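PDB 3LLZ: agglutinin alpha chain from Maclura pomifera, which binds D-galactose as a lectin of the jacalin family and recognises the T-antigen disaccharide Gal-beta1,3-GalNAc. Local coordinates for residues V114-S119 / D125-Y130; R13-E18 / L84-N89; E22-G27 / G73-Y78. All blocks are in the same frame, centred on the assembly; numbering follows the deposited sequence.

How the contacts relate
From the N terminus, strand 11-19 brings in residues 13-18, and the chain turns at once into residues 22-27. Contact 3 closes first, when residues 73-78 return to 22-27. Contact 2 closes next, when residues 84-89 pack on 13-18, so contact 3 lies within its loop. The two are joined by backbone bonds between Glu-18 and Gly-26 and Gly-27. Contact 1 follows in series as a local hairpin, 114-119 with 125-130. It touches contact 2 through Phe-127 on Leu-84 and Phe-116 on Ile-15. Together the contacts tie the three sheets of the domain, and contacts 1 and 3 both reach the bound N-acetylgalactosamine.

Contact 1: residues V114-S119 / D125-Y130; sequences VGFKGS and DYFSIY. With NGA (2-acetamido-2-deoxy-beta-D-galactopyranose), chain C.
Gly-118 and Phe-127 form the tight part, a non-hydrogen-bonded pair with their CA atoms 3.9 Å apart. Gly-118 CA also makes a CA-H...O contact with Tyr-126 O at 3.3 Å. Strands 114-119 and 125-130 run antiparallel here, and backbone bonds pair Lys-117 with Ser-128 and Ser-119 with Tyr-126. On the face that carries the Phe-127 ring, Phe-116 and Ile-129 lie side by side and point the same way. Phe-116 CE2 meets Ile-129 CG1 at 4.0 Å. This face is buried, and Phe-127 packs on Ile-81 and Leu-84 of strand 78-88.

On the other face Lys-117 and Tyr-126 are partly exposed, and a water enters. Lys-117 CG sits between the backbone N and carbonyl carbon (chi1 64°), which lays it 3.5 Å from Ser-128 CB. The lysine then bends, and the water bridges its NZ to Ser-128 OG. Both polar ends also bind Glu-109 of a second subunit, NZ by a salt bridge and OG by a hydrogen bond. The bound peptide chain packs on Tyr-126 and Ser-128. Further along, Ser-119 CB stands over one face of the Tyr-126 ring, 3.7 Å from its centroid, a CH-pi contact.

Ser-119 OG donates a hydrogen bond to Asp-125 OD2 at 2.7 Å, on the anti side of the carboxylate. Asp-125 OD1 accepts from O4 of the N-acetylgalactosamine at 2.6 Å and from its O6 at 2.8 Å. Ser-119 is a second-shell residue, consistent with its positioning the aspartate. The arrangement is a beta hairpin whose turn end forms part of the galactose-binding site of jacalin-type lectins.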
loop_
_atom_site.group_PDB
_atom_site.type_symbol
_atom_site.label_atom_id
_atom_site.label_comp_id
_atom_site.label_asym_id
_atom_site.label_seq_id
_atom_site.Cartn_x
_atom_site.Cartn_y
_atom_site.Cartn_z
ATOM N N VAL A 114 -10.253 -1.622 -6.987
ATOM C CA VAL A 114 -9.416 -1.521 -8.180
ATOM C C VAL A 114 -9.382 -2.800 -9.001
ATOM O O VAL A 114 -8.580 -2.930 -9.923
ATOM C CB VAL A 114 -7.963 -1.120 -7.819
ATOM C CG1 VAL A 114 -7.947 0.272 -7.213
ATOM C CG2 VAL A 114 -7.357 -2.133 -6.858
ATOM N N GLY A 115 -10.256 -3.743 -8.672
ATOM C CA GLY A 115 -10.290 -4.993 -9.407
ATOM C C GLY A 115 -11.321 -5.969 -8.880
ATOM O O GLY A 115 -11.763 -5.875 -7.732
ATOM N N PHE A 116 -11.712 -6.907 -9.736
ATOM C CA PHE A 116 -12.684 -7.934 -9.383
ATOM C C PHE A 116 -12.184 -9.291 -9.847
ATOM O O PHE A 116 -11.467 -9.389 -10.844
ATOM C CB PHE A 116 -14.033 -7.700 -10.080
ATOM C CG PHE A 116 -14.808 -6.528 -9.558
ATOM C CD1 PHE A 116 -14.658 -5.267 -10.120
ATOM C CD2 PHE A 116 -15.706 -6.690 -8.506
ATOM C CE1 PHE A 116 -15.390 -4.180 -9.648
ATOM C CE2 PHE A 116 -16.443 -5.609 -8.024
ATOM C CZ PHE A 116 -16.286 -4.353 -8.596
ATOM N N LYS A 117 -12.568 -10.329 -9.116
ATOM C CA LYS A 117 -12.251 -11.701 -9.479
ATOM C C LYS A 117 -13.425 -12.533 -8.986
ATOM O O LYS A 117 -14.218 -12.073 -8.158
ATOM C CB LYS A 117 -10.931 -12.177 -8.848
ATOM C CG LYS A 117 -10.904 -12.246 -7.328
ATOM C CD LYS A 117 -9.536 -12.731 -6.840
ATOM C CE LYS A 117 -9.276 -14.193 -7.182
ATOM N NZ LYS A 117 -10.094 -15.115 -6.345
ATOM N N GLY A 118 -13.568 -13.739 -9.513
ATOM C CA GLY A 118 -14.668 -14.573 -9.075
ATOM C C GLY A 118 -14.889 -15.773 -9.964
ATOM O O GLY A 118 -13.946 -16.338 -10.518
ATOM N N SER A 119 -16.153 -16.156 -10.100
ATOM C CA SER A 119 -16.523 -17.309 -10.907
ATOM C C SER A 119 -17.939 -17.140 -11.415
ATOM O O SER A 119 -18.810 -16.689 -10.678
ATOM C CB SER A 119 -16.439 -18.578 -10.060
ATOM O OG SER A 119 -16.996 -19.693 -10.741
ATOM N N ASP A 125 -21.209 -17.084 -9.294
ATOM C CA ASP A 125 -21.047 -17.983 -8.155
ATOM C C ASP A 125 -20.553 -17.273 -6.907
ATOM O O ASP A 125 -21.057 -17.494 -5.802
ATOM C CB ASP A 125 -20.068 -19.101 -8.503
ATOM C CG ASP A 125 -20.485 -19.871 -9.732
ATOM O OD1 ASP A 125 -21.618 -20.402 -9.744
ATOM O OD2 ASP A 125 -19.678 -19.947 -10.679
ATOM N N TYR A 126 -19.552 -16.429 -7.098
ATOM C CA TYR A 126 -18.956 -15.683 -6.005
ATOM C C TYR A 126 -18.007 -14.670 -6.610
ATOM O O TYR A 126 -17.699 -14.732 -7.796
ATOM C CB TYR A 126 -18.179 -16.623 -5.071
ATOM C CG TYR A 126 -17.107 -17.459 -5.746
ATOM C CD1 TYR A 126 -17.339 -18.797 -6.067
ATOM C CD2 TYR A 126 -15.860 -16.913 -6.060
ATOM C CE1 TYR A 126 -16.354 -19.575 -6.682
ATOM C CE2 TYR A 126 -14.870 -17.682 -6.676
ATOM C CZ TYR A 126 -15.126 -19.010 -6.984
ATOM O OH TYR A 126 -14.156 -19.771 -7.602
ATOM N N PHE A 127 -17.554 -13.725 -5.799
ATOM C CA PHE A 127 -16.613 -12.734 -6.287
ATOM C C PHE A 127 -15.840 -12.132 -5.132
ATOM O O PHE A 127 -16.279 -12.177 -3.980
ATOM C CB PHE A 127 -17.336 -11.626 -7.066
ATOM C CG PHE A 127 -18.111 -10.673 -6.201
ATOM C CD1 PHE A 127 -17.535 -9.484 -5.766
ATOM C CD2 PHE A 127 -19.415 -10.966 -5.818
ATOM C CE1 PHE A 127 -18.250 -8.597 -4.958
ATOM C CE2 PHE A 127 -20.137 -10.090 -5.013
ATOM C CZ PHE A 127 -19.553 -8.902 -4.582
ATOM N N SER A 128 -14.669 -11.601 -5.460
ATOM C CA SER A 128 -13.808 -10.947 -4.490
ATOM C C SER A 128 -13.475 -9.576 -5.056
ATOM O O SER A 128 -13.603 -9.335 -6.260
ATOM C CB SER A 128 -12.535 -11.761 -4.251
ATOM O OG SER A 128 -12.852 -12.998 -3.625
ATOM N N ILE A 129 -13.054 -8.680 -4.174
ATOM C CA ILE A 129 -12.734 -7.314 -4.546
ATOM C C ILE A 129 -11.304 -6.918 -4.185
ATOM O O ILE A 129 -10.823 -7.204 -3.082
ATOM C CB ILE A 129 -13.715 -6.335 -3.839
ATOM C CG1 ILE A 129 -15.129 -6.535 -4.398
ATOM C CG2 ILE A 129 -13.244 -4.900 -3.995
ATOM C CD1 ILE A 129 -16.193 -5.697 -3.708
ATOM N N TYR A 130 -10.627 -6.269 -5.127
ATOM C CA TYR A 130 -9.274 -5.770 -4.903
ATOM C C TYR A 130 -9.409 -4.367 -4.323
ATOM O O TYR A 130 -10.139 -3.539 -4.863
ATOM C CB TYR A 130 -8.494 -5.654 -6.216
ATOM C CG TYR A 130 -7.946 -6.945 -6.779
ATOM C CD1 TYR A 130 -8.788 -7.918 -7.310
ATOM C CD2 TYR A 130 -6.571 -7.168 -6.825
ATOM C CE1 TYR A 130 -8.274 -9.082 -7.883
ATOM C CE2 TYR A 130 -6.043 -8.321 -7.392
ATOM C CZ TYR A 130 -6.900 -9.273 -7.921
ATOM O OH TYR A 130 -6.374 -10.400 -8.491
HETATM C C1 NGA C . -22.800 -24.404 -13.613
HETATM C C2 NGA C . -21.352 -24.614 -13.135
HETATM C C3 NGA C . -21.375 -24.744 -11.617
HETATM C C4 NGA C . -21.957 -23.455 -11.019
HETATM C C5 NGA C . -23.387 -23.283 -11.566
HETATM C C6 NGA C . -24.124 -22.047 -11.059
HETATM C C7 NGA C . -19.595 -25.767 -14.307
HETATM C C8 NGA C . -19.111 -27.029 -14.999
HETATM N N2 NGA C . -20.796 -25.809 -13.739
HETATM O O1 NGA C . -22.823 -24.242 -14.985
HETATM O O3 NGA C . -20.065 -25.062 -11.070
HETATM O O4 NGA C . -21.157 -22.343 -11.402
HETATM O O5 NGA C . -23.369 -23.222 -13.015
HETATM O O6 NGA C . -23.630 -20.846 -11.643
HETATM O O7 NGA C . -18.881 -24.765 -14.288
HETATM O O HOH W 1 -13.046 -14.775 -5.829
#

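Contact 2: residues R13-E18 / L84-N89; sequences REINFE and LTFKTN
Ile-15 and Phe-17, in residues 13-18 of strand 11-19, meet Phe-86 of segment 84-89 in the hydrophobic core of the jacalin beta-prism fold. The two segments belong to different four-stranded antiparallel sheets, and no hydrogen bond runs between them. Their backbones stay well apart: the CA atoms of Ile-15 and Phe-86 are 9.7 Å from each other. Side chains fill the distance.

In the first shell, Phe-86 is touched by both residues of the other strand. Ile-15 approaches from the opposite direction and sets CD1 3.9 Å from Phe-86 CE2. Phe-17 slides past the same ring and brings CE2 within 3.8 Å of Phe-86 CE1. The two rings meet obliquely, with planes at 50° and centroids 5.9 Å apart. Phe-17 is directed there by its first torsion (chi1 66°), which puts CG between the backbone N and the carbonyl carbon.

A second shell packs round these groups. Phe-17 makes an edge-to-face pair with Tyr-96 and packs on Ile-25 and Leu-28 of strand 25-34. Ile-65 of strand 65-75 lies against both Ile-15 and Phe-86. The alternation of the strand turns Glu-14 and Asn-16 to the other side of their sheet. A classic beta bulge sets Arg-13 and Glu-14 opposite Thr-31.

On that polar side Glu-14 forms a salt bridge with Lys-55 and a hydrogen bond with Ser-57. Glu-14 OE2 also takes a hydrogen bond from Asn-16 ND2 at 2.8 Å, using its anti lone pair, and the oxygen lies in the plane of the Asn-16 amide.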
loop_
_atom_site.group_PDB
_atom_site.type_symbol
_atom_site.label_atom_id
_atom_site.label_comp_id
_atom_site.label_asym_id
_atom_site.label_seq_id
_atom_site.Cartn_x
_atom_site.Cartn_y
_atom_site.Cartn_z
ATOM N N ARG A 13 -14.276 2.654 -14.161
ATOM C CA ARG A 13 -14.972 3.603 -15.024
ATOM C C ARG A 13 -16.389 3.147 -15.344
ATOM O O ARG A 13 -17.311 3.957 -15.390
ATOM C CB ARG A 13 -14.187 3.812 -16.320
ATOM C CG ARG A 13 -12.993 4.741 -16.169
ATOM C CD ARG A 13 -12.073 4.668 -17.380
ATOM N NE ARG A 13 -10.985 5.642 -17.305
ATOM C CZ ARG A 13 -11.119 6.944 -17.539
ATOM N NH1 ARG A 13 -12.303 7.447 -17.868
ATOM N NH2 ARG A 13 -10.068 7.748 -17.443
ATOM N N GLU A 14 -16.564 1.847 -15.555
ATOM C CA GLU A 14 -17.881 1.320 -15.876
ATOM C C GLU A 14 -18.034 -0.136 -15.462
ATOM O O GLU A 14 -17.082 -0.915 -15.505
ATOM C CB GLU A 14 -18.130 1.455 -17.378
ATOM C CG GLU A 14 -19.500 1.008 -17.845
ATOM C CD GLU A 14 -19.721 1.296 -19.317
ATOM O OE1 GLU A 14 -19.593 2.472 -19.713
ATOM O OE2 GLU A 14 -20.022 0.350 -20.077
ATOM N N ILE A 15 -19.245 -0.497 -15.050
ATOM C CA ILE A 15 -19.531 -1.869 -14.662
ATOM C C ILE A 15 -20.798 -2.318 -15.373
ATOM O O ILE A 15 -21.862 -1.734 -15.184
ATOM C CB ILE A 15 -19.748 -2.017 -13.143
ATOM C CG1 ILE A 15 -18.491 -1.580 -12.389
ATOM C CG2 ILE A 15 -20.083 -3.464 -12.812
ATOM C CD1 ILE A 15 -18.611 -1.692 -10.881
ATOM N N ASN A 16 -20.674 -3.345 -16.205
ATOM C CA ASN A 16 -21.824 -3.873 -16.921
ATOM C C ASN A 16 -22.065 -5.292 -16.438
ATOM O O ASN A 16 -21.135 -6.093 -16.352
ATOM C CB ASN A 16 -21.566 -3.871 -18.426
ATOM C CG ASN A 16 -21.156 -2.509 -18.941
ATOM O OD1 ASN A 16 -21.727 -1.489 -18.556
ATOM N ND2 ASN A 16 -20.161 -2.483 -19.817
ATOM N N PHE A 17 -23.309 -5.601 -16.097
ATOM C CA PHE A 17 -23.629 -6.941 -15.644
ATOM C C PHE A 17 -25.081 -7.286 -15.916
ATOM O O PHE A 17 -25.901 -6.406 -16.187
ATOM C CB PHE A 17 -23.292 -7.107 -14.154
ATOM C CG PHE A 17 -24.129 -6.266 -13.227
ATOM C CD1 PHE A 17 -25.293 -6.778 -12.661
ATOM C CD2 PHE A 17 -23.730 -4.977 -12.886
ATOM C CE1 PHE A 17 -26.048 -6.020 -11.765
ATOM C CE2 PHE A 17 -24.479 -4.210 -11.989
ATOM C CZ PHE A 17 -25.640 -4.737 -11.428
ATOM N N GLU A 18 -25.380 -8.579 -15.864
ATOM C CA GLU A 18 -26.724 -9.077 -16.117
ATOM C C GLU A 18 -27.402 -9.475 -14.820
ATOM O O GLU A 18 -26.742 -9.798 -13.835
ATOM C CB GLU A 18 -26.667 -10.310 -17.014
ATOM C CG GLU A 18 -26.052 -10.093 -18.375
ATOM C CD GLU A 18 -25.880 -11.397 -19.124
ATOM O OE1 GLU A 18 -25.254 -12.321 -18.560
ATOM O OE2 GLU A 18 -26.364 -11.501 -20.273
ATOM N N LEU A 84 -27.225 -7.371 -6.340
ATOM C CA LEU A 84 -26.105 -6.454 -6.153
ATOM C C LEU A 84 -26.564 -5.007 -6.115
ATOM O O LEU A 84 -27.499 -4.615 -6.818
ATOM C CB LEU A 84 -25.085 -6.606 -7.287
ATOM C CG LEU A 84 -24.177 -7.834 -7.295
ATOM C CD1 LEU A 84 -23.414 -7.863 -8.613
ATOM C CD2 LEU A 84 -23.214 -7.789 -6.117
ATOM N N THR A 85 -25.893 -4.219 -5.284
ATOM C CA THR A 85 -26.170 -2.799 -5.158
ATOM C C THR A 85 -24.824 -2.095 -5.091
ATOM O O THR A 85 -23.952 -2.492 -4.319
ATOM C CB THR A 85 -26.944 -2.476 -3.869
ATOM O OG1 THR A 85 -28.224 -3.121 -3.900
ATOM C CG2 THR A 85 -27.147 -0.973 -3.737
ATOM N N PHE A 86 -24.648 -1.067 -5.913
ATOM C CA PHE A 86 -23.406 -0.306 -5.913
ATOM C C PHE A 86 -23.689 1.130 -5.507
ATOM O O PHE A 86 -24.367 1.862 -6.225
ATOM C CB PHE A 86 -22.746 -0.314 -7.297
ATOM C CG PHE A 86 -22.207 -1.652 -7.712
ATOM C CD1 PHE A 86 -23.007 -2.561 -8.396
ATOM C CD2 PHE A 86 -20.896 -2.009 -7.410
ATOM C CE1 PHE A 86 -22.508 -3.807 -8.775
ATOM C CE2 PHE A 86 -20.387 -3.253 -7.785
ATOM C CZ PHE A 86 -21.195 -4.154 -8.469
ATOM N N LYS A 87 -23.177 1.524 -4.348
ATOM C CA LYS A 87 -23.364 2.880 -3.858
ATOM C C LYS A 87 -22.092 3.679 -4.112
ATOM O O LYS A 87 -20.996 3.224 -3.783
ATOM C CB LYS A 87 -23.666 2.860 -2.358
ATOM C CG LYS A 87 -23.845 4.237 -1.737
ATOM C CD LYS A 87 -24.068 4.131 -0.235
ATOM C CE LYS A 87 -24.097 5.498 0.422
ATOM N NZ LYS A 87 -24.242 5.386 1.902
ATOM N N THR A 88 -22.227 4.852 -4.720
ATOM C CA THR A 88 -21.063 5.694 -4.962
ATOM C C THR A 88 -21.216 6.928 -4.091
ATOM O O THR A 88 -22.187 7.051 -3.346
ATOM C CB THR A 88 -20.949 6.140 -6.436
ATOM O OG1 THR A 88 -21.974 7.096 -6.740
ATOM C CG2 THR A 88 -21.085 4.942 -7.364
ATOM N N ASN A 89 -20.254 7.837 -4.172
ATOM C CA ASN A 89 -20.312 9.058 -3.385
ATOM C C ASN A 89 -21.345 10.015 -3.975
ATOM O O ASN A 89 -21.671 11.038 -3.375
ATOM C CB ASN A 89 -18.928 9.719 -3.342
ATOM C CG ASN A 89 -18.366 10.000 -4.724
ATOM O OD1 ASN A 89 -18.422 9.154 -5.616
ATOM N ND2 ASN A 89 -17.810 11.190 -4.902
#

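Contact 3: residues E22-G27 / G73-Y78; sequences ETAIGG and GKVEGY. With NGA (2-acetamido-2-deoxy-beta-D-galactopyranose), chain C; GAL (beta-D-galactopyranose), chain B.
Val-75 carries the contact with Thr-23 and Ala-24, and its CB points toward segment 22-27. From CB the side chain forks. CG1, set anti to the backbone N (chi1 176°), reaches Thr-23 and lies 4.1 Å from both its CB and its CG2. CG2 goes to the backbone side: it meets Thr-23 O at 3.7 Å and Ala-24 CB at 4.1 Å. The two methyls thus divide between the side chain and the backbone of Thr-23. The valine and threonine side chains cross at about a right angle.

No hydrogen bond joins the segments. Thr-23 O instead accepts one from Arg-82 NE. Trp-123, a residue of the glycan pocket, packs against Thr-23, Ala-24 and Val-75 alike. The chain bulges at Thr-23 and Ala-24, which share Asn-20 as their partner in a classic bulge.

Past Val-75 the chain makes a type I' turn to Tyr-78, with backbone bonds in both directions between these two residues. Glu-76 and Gly-77 both have positive phi (54° and 85°), as this turn requires. The turn delivers the Tyr-78 ring to the sugars. C5 of the N-acetylgalactosamine sits over the ring centre, 3.5 Å above its plane. The galactose lies at the ring edge, its O5 3.3 Å from Tyr-78 CE2. An aromatic ring laid against the apolar patch of a galactose-type sugar is characteristic of galactose-binding lectin sites.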
loop_
_atom_site.group_PDB
_atom_site.type_symbol
_atom_site.label_atom_id
_atom_site.label_comp_id
_atom_site.label_asym_id
_atom_site.label_seq_id
_atom_site.Cartn_x
_atom_site.Cartn_y
_atom_site.Cartn_z
ATOM N N GLU A 22 -35.891 -13.137 -11.289
ATOM C CA GLU A 22 -36.409 -14.404 -10.788
ATOM C C GLU A 22 -35.301 -15.339 -10.321
ATOM O O GLU A 22 -35.534 -16.222 -9.495
ATOM C CB GLU A 22 -37.241 -15.097 -11.871
ATOM C CG GLU A 22 -38.350 -14.229 -12.452
ATOM C CD GLU A 22 -39.373 -13.803 -11.414
ATOM O OE1 GLU A 22 -40.241 -12.967 -11.746
ATOM O OE2 GLU A 22 -39.318 -14.305 -10.271
ATOM N N THR A 23 -34.094 -15.143 -10.841
ATOM C CA THR A 23 -32.976 -16.001 -10.468
ATOM C C THR A 23 -31.839 -15.289 -9.744
ATOM O O THR A 23 -31.880 -15.129 -8.525
ATOM C CB THR A 23 -32.407 -16.735 -11.704
ATOM O OG1 THR A 23 -32.077 -15.785 -12.723
ATOM C CG2 THR A 23 -33.432 -17.720 -12.250
ATOM N N ALA A 24 -30.827 -14.860 -10.491
ATOM C CA ALA A 24 -29.684 -14.199 -9.875
ATOM C C ALA A 24 -28.873 -13.377 -10.862
ATOM O O ALA A 24 -29.296 -13.135 -11.993
ATOM C CB ALA A 24 -28.790 -15.243 -9.216
ATOM N N ILE A 25 -27.696 -12.944 -10.415
ATOM C CA ILE A 25 -26.802 -12.160 -11.253
ATOM C C ILE A 25 -26.180 -13.074 -12.301
ATOM O O ILE A 25 -25.867 -14.236 -12.018
ATOM C CB ILE A 25 -25.668 -11.518 -10.407
ATOM C CG1 ILE A 25 -26.268 -10.601 -9.335
ATOM C CG2 ILE A 25 -24.709 -10.738 -11.306
ATOM C CD1 ILE A 25 -27.138 -9.486 -9.883
ATOM N N GLY A 26 -26.007 -12.542 -13.507
ATOM C CA GLY A 26 -25.410 -13.308 -14.584
ATOM C C GLY A 26 -23.970 -12.898 -14.844
ATOM O O GLY A 26 -23.164 -12.815 -13.919
ATOM N N GLY A 27 -23.651 -12.631 -16.110
ATOM C CA GLY A 27 -22.299 -12.245 -16.465
ATOM C C GLY A 27 -21.954 -10.815 -16.106
ATOM O O GLY A 27 -22.823 -10.027 -15.729
ATOM N N GLY A 73 -27.858 -16.508 -2.230
ATOM C CA GLY A 73 -28.888 -17.506 -2.023
ATOM C C GLY A 73 -28.777 -18.611 -3.049
ATOM O O GLY A 73 -27.937 -18.553 -3.941
ATOM N N LYS A 74 -29.629 -19.619 -2.932
ATOM C CA LYS A 74 -29.584 -20.731 -3.865
ATOM C C LYS A 74 -30.542 -20.605 -5.038
ATOM O O LYS A 74 -31.667 -20.116 -4.911
ATOM C CB LYS A 74 -29.855 -22.048 -3.132
ATOM C CG LYS A 74 -28.749 -22.481 -2.181
ATOM C CD LYS A 74 -29.084 -23.809 -1.530
ATOM C CE LYS A 74 -27.953 -24.289 -0.635
ATOM N NZ LYS A 74 -28.269 -25.599 0.006
ATOM N N VAL A 75 -30.056 -21.031 -6.196
ATOM C CA VAL A 75 -30.829 -21.049 -7.423
ATOM C C VAL A 75 -30.489 -22.413 -8.006
ATOM O O VAL A 75 -29.324 -22.706 -8.277
ATOM C CB VAL A 75 -30.402 -19.930 -8.395
ATOM C CG1 VAL A 75 -31.179 -20.051 -9.699
ATOM C CG2 VAL A 75 -30.657 -18.568 -7.756
ATOM N N GLU A 76 -31.505 -23.255 -8.167
ATOM C CA GLU A 76 -31.302 -24.600 -8.680
ATOM C C GLU A 76 -30.254 -25.335 -7.844
ATOM O O GLU A 76 -29.477 -26.136 -8.359
ATOM C CB GLU A 76 -30.896 -24.550 -10.159
ATOM C CG GLU A 76 -32.072 -24.267 -11.089
ATOM C CD GLU A 76 -31.659 -23.949 -12.516
ATOM O OE1 GLU A 76 -30.701 -24.570 -13.023
ATOM O OE2 GLU A 76 -32.307 -23.081 -13.139
ATOM N N GLY A 77 -30.239 -25.048 -6.542
ATOM C CA GLY A 77 -29.306 -25.705 -5.642
ATOM C C GLY A 77 -27.918 -25.101 -5.529
ATOM O O GLY A 77 -27.162 -25.462 -4.627
ATOM N N TYR A 78 -27.578 -24.195 -6.439
ATOM C CA TYR A 78 -26.268 -23.554 -6.419
ATOM C C TYR A 78 -26.294 -22.262 -5.611
ATOM O O TYR A 78 -27.201 -21.453 -5.768
ATOM C CB TYR A 78 -25.800 -23.242 -7.848
ATOM C CG TYR A 78 -25.407 -24.461 -8.650
ATOM C CD1 TYR A 78 -26.284 -25.032 -9.573
ATOM C CD2 TYR A 78 -24.155 -25.047 -8.483
ATOM C CE1 TYR A 78 -25.914 -26.156 -10.314
ATOM C CE2 TYR A 78 -23.779 -26.171 -9.216
ATOM C CZ TYR A 78 -24.660 -26.716 -10.127
ATOM O OH TYR A 78 -24.276 -27.816 -10.858
HETATM C C1 NGA C . -22.800 -24.404 -13.613
HETATM C C2 NGA C . -21.352 -24.614 -13.135
HETATM C C3 NGA C . -21.375 -24.744 -11.617
HETATM C C4 NGA C . -21.957 -23.455 -11.019
HETATM C C5 NGA C . -23.387 -23.283 -11.566
HETATM C C6 NGA C . -24.124 -22.047 -11.059
HETATM C C7 NGA C . -19.595 -25.767 -14.307
HETATM C C8 NGA C . -19.111 -27.029 -14.999
HETATM N N2 NGA C . -20.796 -25.809 -13.739
HETATM O O1 NGA C . -22.823 -24.242 -14.985
HETATM O O3 NGA C . -20.065 -25.062 -11.070
HETATM O O4 NGA C . -21.157 -22.343 -11.402
HETATM O O5 NGA C . -23.369 -23.222 -13.015
HETATM O O6 NGA C . -23.630 -20.846 -11.643
HETATM O O7 NGA C . -18.881 -24.765 -14.288
HETATM C C1 GAL B . -20.139 -26.193 -10.257
HETATM C C2 GAL B . -18.598 -26.145 -10.399
HETATM C C3 GAL B . -17.934 -27.031 -9.338
HETATM C C4 GAL B . -18.501 -26.775 -7.927
HETATM C C5 GAL B . -20.036 -26.710 -7.945
HETATM C C6 GAL B . -20.625 -26.268 -6.620
HETATM O O2 GAL B . -18.208 -26.596 -11.689
HETATM O O3 GAL B . -16.528 -26.835 -9.326
HETATM O O4 GAL B . -17.980 -25.564 -7.405
HETATM O O5 GAL B . -20.483 -25.768 -8.939
HETATM O O6 GAL B . -20.846 -27.381 -5.766
#